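Local coordinates for protein mediator of RNA polymerase II transcription subunit 6 (Schizosaccharomyces pombe, PDB 4H61) that serves as a subunit of Mediator, the coactivator that relays signals from gene-specific regulators to the RNA polymerase II transcription machinery, at residues A[86-91]-A[99-104]. Sequence-based numbering, arbitrary orientation.
Sequences IQKQNR and PLTVYF
I86 and Y103 form an antiparallel hydrogen-bonded pair. I86 N donates to Y103 O at 3.0 Å, and Y103 N returns the bond to I86 O at 2.8 Å; both are nearly straight. The next hydrogen-bonded pair, K88 with T101, is distorted by a classic beta bulge in which L100 and T101 together face K88. K88 N reaches T101 O at 2.8 Å, but K88 O serves two donors: a firm bond from L100 N (2.8 Å) and a weak one from T101 N (3.4 Å). L100 takes up the extra residue with a helix-like backbone (psi -57°). Beyond the bulge the register has moved by one, setting Q89 beside P99, a non-hydrogen-bonded place that suits a proline, which has no N-H to give.

On the face shared by I86, K88, T101 and Y103, van der Waals contacts join the lysine's methylenes to the tyrosine ring and hydroxyl, and I86 CG2 approaches the ring loosely. Y103 has CG beside its backbone N (chi1 -44°), which swings the ring across toward 86-91; K88 CB meets the ring's edge, 3.7 Å from CE1. The bent lysine passes the phenol oxygen, with CD 3.4 Å from Y103 OH, and brings NZ beside T101 CG2; lysine suits this partly exposed place because its long aliphatic part can pack while its charge sits at the end. L100 CB lies against K88 CG, and its CD1 reaches N90 CB.

On the other face, Q87 runs alongside P99, its amide against the proline CB. Q87 NE2 donates to Q89 OE1 at 2.8 Å, in the plane of that acceptor's carbonyl; Q89 NE2 in turn bonds Q72 OE1, linking the buried amides of Q87 and Q89 to strand 70-79.

These central strands of the four-stranded antiparallel sheet form a hairpin: 70-79 flanks 83-91, 109-112 flanks 97-106, helix 115-135 packs on Q87, P99 and V102, and F32 of helix 28-33 meets Y103 edge-to-face.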
loop_
_atom_site.group_PDB
_atom_site.type_symbol
_atom_site.label_atom_id
_atom_site.label_comp_id
_atom_site.label_asym_id
_atom_site.label_seq_id
_atom_site.Cartn_x
_atom_site.Cartn_y
_atom_site.Cartn_z
ATOM N N ILE A 86 1.451 -3.396 4.542
ATOM C CA ILE A 86 1.001 -2.468 3.513
ATOM C C ILE A 86 1.147 -1.042 3.997
ATOM O O ILE A 86 0.893 -0.757 5.165
ATOM C CB ILE A 86 -0.471 -2.735 3.158
ATOM C CG1 ILE A 86 -0.618 -4.140 2.570
ATOM C CG2 ILE A 86 -1.000 -1.692 2.192
ATOM C CD1 ILE A 86 -2.037 -4.547 2.337
ATOM N N GLN A 87 1.563 -0.150 3.104
ATOM C CA GLN A 87 1.738 1.252 3.452
ATOM C C GLN A 87 0.865 2.165 2.605
ATOM O O GLN A 87 0.870 2.079 1.373
ATOM C CB GLN A 87 3.198 1.646 3.275
ATOM C CG GLN A 87 3.435 3.135 3.203
ATOM C CD GLN A 87 4.911 3.471 3.177
ATOM O OE1 GLN A 87 5.670 3.016 4.034
ATOM N NE2 GLN A 87 5.332 4.262 2.186
ATOM N N LYS A 88 0.104 3.025 3.276
ATOM C CA LYS A 88 -0.626 4.100 2.614
ATOM C C LYS A 88 0.336 5.267 2.499
ATOM O O LYS A 88 0.985 5.636 3.478
ATOM C CB LYS A 88 -1.870 4.489 3.425
ATOM C CG LYS A 88 -2.591 5.776 2.992
ATOM C CD LYS A 88 -4.101 5.603 3.186
ATOM C CE LYS A 88 -4.812 6.808 3.791
ATOM N NZ LYS A 88 -4.867 6.761 5.281
ATOM N N GLN A 89 0.443 5.835 1.303
ATOM C CA GLN A 89 1.373 6.930 1.075
ATOM C C GLN A 89 0.804 7.959 0.098
ATOM O O GLN A 89 -0.002 7.633 -0.771
ATOM C CB GLN A 89 2.697 6.387 0.540
ATOM C CG GLN A 89 2.670 6.031 -0.947
ATOM C CD GLN A 89 3.826 5.133 -1.364
ATOM O OE1 GLN A 89 4.522 4.562 -0.523
ATOM N NE2 GLN A 89 4.033 5.008 -2.672
ATOM N N ASN A 90 1.207 9.210 0.252
ATOM C CA ASN A 90 0.844 10.207 -0.720
ATOM C C ASN A 90 2.031 10.449 -1.626
ATOM O O ASN A 90 3.046 10.987 -1.193
ATOM C CB ASN A 90 0.441 11.508 -0.042
ATOM C CG ASN A 90 0.053 12.584 -1.043
ATOM O OD1 ASN A 90 -0.348 12.284 -2.174
ATOM N ND2 ASN A 90 0.185 13.844 -0.641
ATOM N N ARG A 91 1.918 10.047 -2.885
ATOM C CA ARG A 91 3.034 10.197 -3.803
ATOM C C ARG A 91 3.056 11.590 -4.418
ATOM O O ARG A 91 2.125 11.983 -5.118
ATOM C CB ARG A 91 2.978 9.120 -4.884
ATOM C CG ARG A 91 4.027 9.283 -5.952
ATOM C CD ARG A 91 4.369 7.955 -6.592
ATOM N NE ARG A 91 5.806 7.883 -6.790
ATOM C CZ ARG A 91 6.601 7.009 -6.190
ATOM N NH1 ARG A 91 6.093 6.097 -5.373
ATOM N NH2 ARG A 91 7.906 7.039 -6.431
ATOM N N PRO A 99 4.790 8.866 3.620
ATOM C CA PRO A 99 4.122 7.757 4.308
ATOM C C PRO A 99 3.050 8.299 5.237
ATOM O O PRO A 99 3.334 9.203 6.023
ATOM C CB PRO A 99 5.250 7.115 5.121
ATOM C CG PRO A 99 6.520 7.582 4.455
ATOM C CD PRO A 99 6.215 8.965 3.968
ATOM N N LEU A 100 1.838 7.759 5.133
ATOM C CA LEU A 100 0.703 8.250 5.906
ATOM C C LEU A 100 0.370 7.311 7.053
ATOM O O LEU A 100 0.323 7.733 8.209
ATOM C CB LEU A 100 -0.516 8.448 5.004
ATOM C CG LEU A 100 -0.303 9.570 3.989
ATOM C CD1 LEU A 100 -1.539 9.789 3.091
ATOM C CD2 LEU A 100 0.098 10.833 4.739
ATOM N N THR A 101 0.111 6.046 6.727
ATOM C CA THR A 101 -0.115 5.022 7.740
ATOM C C THR A 101 0.338 3.637 7.250
ATOM O O THR A 101 0.498 3.417 6.044
ATOM C CB THR A 101 -1.597 5.001 8.246
ATOM O OG1 THR A 101 -2.111 3.658 8.233
ATOM C CG2 THR A 101 -2.490 5.883 7.403
ATOM N N VAL A 102 0.582 2.709 8.174
ATOM C CA VAL A 102 0.898 1.342 7.761
ATOM C C VAL A 102 0.006 0.299 8.437
ATOM O O VAL A 102 -0.434 0.482 9.572
ATOM C CB VAL A 102 2.421 0.990 7.865
ATOM C CG1 VAL A 102 3.239 2.182 8.341
ATOM C CG2 VAL A 102 2.660 -0.224 8.737
ATOM N N TYR A 103 -0.282 -0.779 7.716
ATOM C CA TYR A 103 -1.246 -1.769 8.173
ATOM C C TYR A 103 -0.605 -3.142 8.165
ATOM O O TYR A 103 0.277 -3.419 7.353
ATOM C CB TYR A 103 -2.476 -1.794 7.251
ATOM C CG TYR A 103 -2.994 -0.426 6.853
ATOM C CD1 TYR A 103 -2.320 0.344 5.909
ATOM C CD2 TYR A 103 -4.167 0.090 7.411
ATOM C CE1 TYR A 103 -2.780 1.587 5.544
ATOM C CE2 TYR A 103 -4.637 1.339 7.046
ATOM C CZ TYR A 103 -3.936 2.080 6.107
ATOM O OH TYR A 103 -4.375 3.323 5.723
ATOM N N PHE A 104 -1.062 -4.006 9.064
ATOM C CA PHE A 104 -0.629 -5.396 9.066
ATOM C C PHE A 104 -1.717 -6.307 8.522
ATOM O O PHE A 104 -2.898 -6.126 8.808
ATOM C CB PHE A 104 -0.238 -5.837 10.474
ATOM C CG PHE A 104 1.006 -5.174 10.984
ATOM C CD1 PHE A 104 1.909 -4.597 10.102
ATOM C CD2 PHE A 104 1.281 -5.127 12.342
ATOM C CE1 PHE A 104 3.057 -3.985 10.563
ATOM C CE2 PHE A 104 2.431 -4.519 12.815
ATOM C CZ PHE A 104 3.316 -3.946 11.925
#